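Local coordinates for endoglucanase (Clostridium thermocellum, PDB 2YIK), which probably hydrolyses internal beta-1,4-glucosidic bonds of cellulose, as a cellulase of glycoside hydrolase family 9, at residues Thr380-Ala393 against Gly473-His485. Numbering follows the deposited sequence.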
# COMPACT_ATOMS: atom_id res chain seq x y z
N THR A 380 -12.85 -21.46 -5.17
CA THR A 380 -12.22 -22.70 -5.62
C THR A 380 -12.83 -23.94 -4.97
O THR A 380 -13.53 -23.84 -3.96
CB THR A 380 -10.72 -22.71 -5.28
OG1 THR A 380 -10.57 -22.78 -3.86
CG2 THR A 380 -10.04 -21.45 -5.80
N PRO A 381 -12.57 -25.12 -5.54
CA PRO A 381 -13.11 -26.35 -4.96
C PRO A 381 -12.65 -26.41 -3.50
O PRO A 381 -13.35 -26.89 -2.62
CB PRO A 381 -12.47 -27.45 -5.81
CG PRO A 381 -12.38 -26.80 -7.16
CD PRO A 381 -11.87 -25.41 -6.81
N GLY A 382 -11.45 -25.87 -3.27
CA GLY A 382 -10.89 -25.85 -1.93
C GLY A 382 -11.52 -24.85 -0.96
O GLY A 382 -11.19 -24.87 0.22
N GLY A 383 -12.40 -23.98 -1.45
CA GLY A 383 -13.04 -23.02 -0.56
C GLY A 383 -12.40 -21.64 -0.46
O GLY A 383 -12.72 -20.86 0.44
N TYR A 384 -11.53 -21.32 -1.41
CA TYR A 384 -10.82 -20.05 -1.45
C TYR A 384 -11.47 -19.07 -2.41
O TYR A 384 -11.69 -19.41 -3.58
CB TYR A 384 -9.38 -20.35 -1.88
CG TYR A 384 -8.48 -19.17 -2.14
CD1 TYR A 384 -8.16 -18.26 -1.13
CD2 TYR A 384 -7.87 -19.01 -3.39
CE1 TYR A 384 -7.24 -17.23 -1.36
CE2 TYR A 384 -6.95 -17.98 -3.63
CZ TYR A 384 -6.65 -17.10 -2.60
OH TYR A 384 -5.73 -16.10 -2.83
N VAL A 385 -11.80 -17.86 -1.95
CA VAL A 385 -12.43 -16.87 -2.83
C VAL A 385 -11.35 -16.27 -3.73
O VAL A 385 -10.44 -15.57 -3.29
CB VAL A 385 -13.20 -15.80 -2.04
CG1 VAL A 385 -13.97 -14.90 -3.00
CG2 VAL A 385 -14.19 -16.47 -1.08
N PHE A 386 -11.50 -16.57 -5.02
CA PHE A 386 -10.57 -16.23 -6.09
C PHE A 386 -11.12 -15.22 -7.12
O PHE A 386 -12.03 -15.57 -7.87
CB PHE A 386 -10.25 -17.58 -6.75
CG PHE A 386 -9.21 -17.56 -7.82
CD1 PHE A 386 -9.56 -17.34 -9.15
CD2 PHE A 386 -7.89 -17.86 -7.52
CE1 PHE A 386 -8.62 -17.44 -10.16
CE2 PHE A 386 -6.93 -17.97 -8.52
CZ PHE A 386 -7.30 -17.75 -9.85
N LEU A 387 -10.58 -14.00 -7.16
CA LEU A 387 -11.05 -13.00 -8.14
C LEU A 387 -10.45 -13.36 -9.50
O LEU A 387 -11.17 -13.57 -10.48
CB LEU A 387 -10.62 -11.58 -7.74
CG LEU A 387 -11.01 -10.45 -8.70
CD1 LEU A 387 -12.49 -10.50 -9.03
CD2 LEU A 387 -10.65 -9.12 -8.08
N ASN A 388 -9.13 -13.41 -9.57
CA ASN A 388 -8.42 -13.84 -10.77
C ASN A 388 -7.04 -14.35 -10.36
O ASN A 388 -6.65 -14.24 -9.19
CB ASN A 388 -8.36 -12.73 -11.85
CG ASN A 388 -7.64 -11.48 -11.39
OD1 ASN A 388 -6.48 -11.52 -10.99
ND2 ASN A 388 -8.33 -10.34 -11.47
N GLN A 389 -6.30 -14.93 -11.30
CA GLN A 389 -5.00 -15.52 -11.00
C GLN A 389 -3.80 -14.64 -10.65
O GLN A 389 -2.83 -15.13 -10.08
CB GLN A 389 -4.58 -16.44 -12.14
CG GLN A 389 -4.46 -15.71 -13.47
CD GLN A 389 -4.23 -16.66 -14.63
OE1 GLN A 389 -3.09 -17.00 -14.95
NE2 GLN A 389 -5.31 -17.10 -15.25
N TRP A 390 -3.86 -13.36 -11.01
CA TRP A 390 -2.73 -12.49 -10.71
C TRP A 390 -2.87 -11.85 -9.34
O TRP A 390 -3.55 -10.83 -9.17
CB TRP A 390 -2.60 -11.45 -11.83
CG TRP A 390 -2.49 -12.12 -13.19
CD1 TRP A 390 -1.36 -12.65 -13.76
CD2 TRP A 390 -3.57 -12.38 -14.10
NE1 TRP A 390 -1.68 -13.23 -14.98
CE2 TRP A 390 -3.02 -13.07 -15.21
CE3 TRP A 390 -4.94 -12.10 -14.10
CZ2 TRP A 390 -3.81 -13.49 -16.30
CZ3 TRP A 390 -5.72 -12.51 -15.18
CH2 TRP A 390 -5.15 -13.20 -16.26
N GLY A 391 -2.23 -12.47 -8.35
CA GLY A 391 -2.28 -11.98 -6.99
C GLY A 391 -3.64 -12.18 -6.36
O GLY A 391 -4.25 -11.24 -5.85
N SER A 392 -4.14 -13.42 -6.41
CA SER A 392 -5.43 -13.72 -5.83
C SER A 392 -5.41 -13.47 -4.32
O SER A 392 -6.40 -13.00 -3.76
CB SER A 392 -5.83 -15.17 -6.11
OG SER A 392 -4.98 -16.10 -5.45
N ALA A 393 -4.29 -13.79 -3.68
CA ALA A 393 -4.13 -13.61 -2.23
C ALA A 393 -4.19 -12.13 -1.84
O ALA A 393 -4.70 -11.76 -0.79
CB ALA A 393 -2.82 -14.22 -1.76
N GLY A 473 7.33 -13.81 6.26
CA GLY A 473 6.12 -13.02 6.13
C GLY A 473 5.59 -12.63 4.77
O GLY A 473 4.53 -12.01 4.67
N ALA A 474 6.31 -12.98 3.71
CA ALA A 474 5.85 -12.64 2.37
C ALA A 474 4.64 -13.49 1.99
O ALA A 474 4.63 -14.70 2.19
CB ALA A 474 6.97 -12.85 1.36
N LEU A 475 3.60 -12.84 1.45
CA LEU A 475 2.40 -13.53 1.01
C LEU A 475 2.52 -13.62 -0.50
O LEU A 475 2.46 -12.60 -1.19
CB LEU A 475 1.14 -12.74 1.38
CG LEU A 475 -0.20 -13.26 0.84
CD1 LEU A 475 -0.53 -14.61 1.45
CD2 LEU A 475 -1.30 -12.25 1.15
N VAL A 476 2.70 -14.83 -1.02
CA VAL A 476 2.85 -14.99 -2.46
C VAL A 476 1.52 -14.87 -3.21
O VAL A 476 0.45 -14.88 -2.60
CB VAL A 476 3.49 -16.35 -2.78
CG1 VAL A 476 4.85 -16.45 -2.08
CG2 VAL A 476 2.57 -17.48 -2.34
N GLY A 477 1.61 -14.73 -4.53
CA GLY A 477 0.42 -14.60 -5.36
C GLY A 477 -0.71 -15.50 -4.92
O GLY A 477 -1.86 -15.08 -4.86
N GLY A 478 -0.39 -16.76 -4.62
CA GLY A 478 -1.40 -17.68 -4.17
C GLY A 478 -1.66 -18.82 -5.13
O GLY A 478 -0.99 -18.94 -6.16
N PRO A 479 -2.65 -19.68 -4.82
CA PRO A 479 -2.99 -20.83 -5.66
C PRO A 479 -3.79 -20.41 -6.89
O PRO A 479 -4.25 -19.27 -6.98
CB PRO A 479 -3.78 -21.72 -4.72
CG PRO A 479 -4.53 -20.71 -3.87
CD PRO A 479 -3.47 -19.66 -3.59
N ASP A 480 -3.95 -21.32 -7.85
CA ASP A 480 -4.74 -21.00 -9.03
C ASP A 480 -6.20 -21.35 -8.76
O ASP A 480 -6.55 -21.65 -7.62
CB ASP A 480 -4.22 -21.74 -10.28
CG ASP A 480 -4.18 -23.25 -10.12
OD1 ASP A 480 -5.00 -23.83 -9.38
OD2 ASP A 480 -3.33 -23.87 -10.78
N ALA A 481 -7.04 -21.28 -9.78
CA ALA A 481 -8.47 -21.55 -9.61
C ALA A 481 -8.78 -22.98 -9.17
O ALA A 481 -9.89 -23.27 -8.72
CB ALA A 481 -9.21 -21.24 -10.90
N SER A 482 -7.80 -23.86 -9.30
CA SER A 482 -8.00 -25.28 -8.94
C SER A 482 -7.18 -25.65 -7.69
O SER A 482 -6.85 -26.83 -7.49
CB SER A 482 -7.58 -26.16 -10.13
OG SER A 482 -8.55 -26.13 -11.20
N ASP A 483 -6.90 -24.64 -6.85
CA ASP A 483 -6.10 -24.81 -5.63
C ASP A 483 -4.70 -25.36 -5.93
O ASP A 483 -4.00 -25.83 -5.02
CB ASP A 483 -6.81 -25.75 -4.63
CG ASP A 483 -8.21 -25.26 -4.22
OD1 ASP A 483 -8.35 -24.31 -3.40
OD2 ASP A 483 -9.19 -25.80 -4.78
N GLN A 484 -4.24 -25.29 -7.17
CA GLN A 484 -2.88 -25.78 -7.35
C GLN A 484 -1.86 -24.63 -7.30
O GLN A 484 -2.20 -23.45 -7.45
CB GLN A 484 -2.71 -26.54 -8.66
CG GLN A 484 -3.63 -27.76 -8.84
CD GLN A 484 -3.33 -28.88 -7.87
OE1 GLN A 484 -2.62 -29.85 -8.19
NE2 GLN A 484 -3.89 -28.78 -6.67
N HIS A 485 -0.60 -24.99 -7.07
CA HIS A 485 0.47 -24.02 -6.93
C HIS A 485 1.86 -24.60 -7.23
O HIS A 485 2.18 -25.71 -6.81
CB HIS A 485 0.46 -23.49 -5.49
CG HIS A 485 1.58 -22.54 -5.17
ND1 HIS A 485 1.50 -21.19 -5.42
CD2 HIS A 485 2.79 -22.75 -4.58
CE1 HIS A 485 2.61 -20.60 -5.00
NE2 HIS A 485 3.41 -21.52 -4.50
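OD1 of Asp483 is gripped by two hydroxyls: OG1 of Thr380 donates to it at 2.7 Å, and Tyr427 of helix 416-428 adds a second hydrogen bond. The other carboxylate oxygen, OD2, accepts from the backbone N of Gly382 at 2.7 Å. Thr380 and Gly382 both come on the syn side, somewhat out of the carboxylate plane, and the hydrogen bond from Gly382 N is bent, at 134°. Bonds on both oxygens hinder rotation of the acid. Threonine suits its place because OG1 both donates to Asp483 and accepts from the backbone N of Tyr384 at 3.0 Å, while its methyl CG2 packs on the carbonyl of Ala481. The carboxylate lies right against the backbone of Gly382, whose CA is 3.3 Å from OD1 of Asp483, a closeness that suits glycine.

Asp483 itself closes a type I turn that begins at Asp480, whose OD1 takes the amides of Ser482 and Gln484 from opposite faces, the first making an Asx turn. Ala481, within this turn, lays its small CB over one face of Phe386 in a CH-pi contact, 4.2 Å from the ring centroid, while the carbonyl O of Pro479 lies at the ring edge. Phe386 has its CG anti to the backbone N (chi1 -175°), which carries the ring there. Tyr384 CE2 touches Pro479 CG obliquely at 3.7 Å; the phenol oxygen of Tyr384 shares a hydrogen bond with Ser392 OG, either one possibly the donor.

The amide of Ala393 donates nearly straight (167°) to the carbonyl O of Gly477 at 3.0 Å, and its CB nestles against Leu475. Gly391 is the N-cap, so a carbonyl from a distant loop satisfies an amide in the first turn of helix 392-408. The side chain of Val476 is about 7 Å from that of His451, the predicted active-site residue. These bonds and contacts tie two helix-connecting loops together in the (alpha/alpha)6 barrel characteristic of family 9 cellulases.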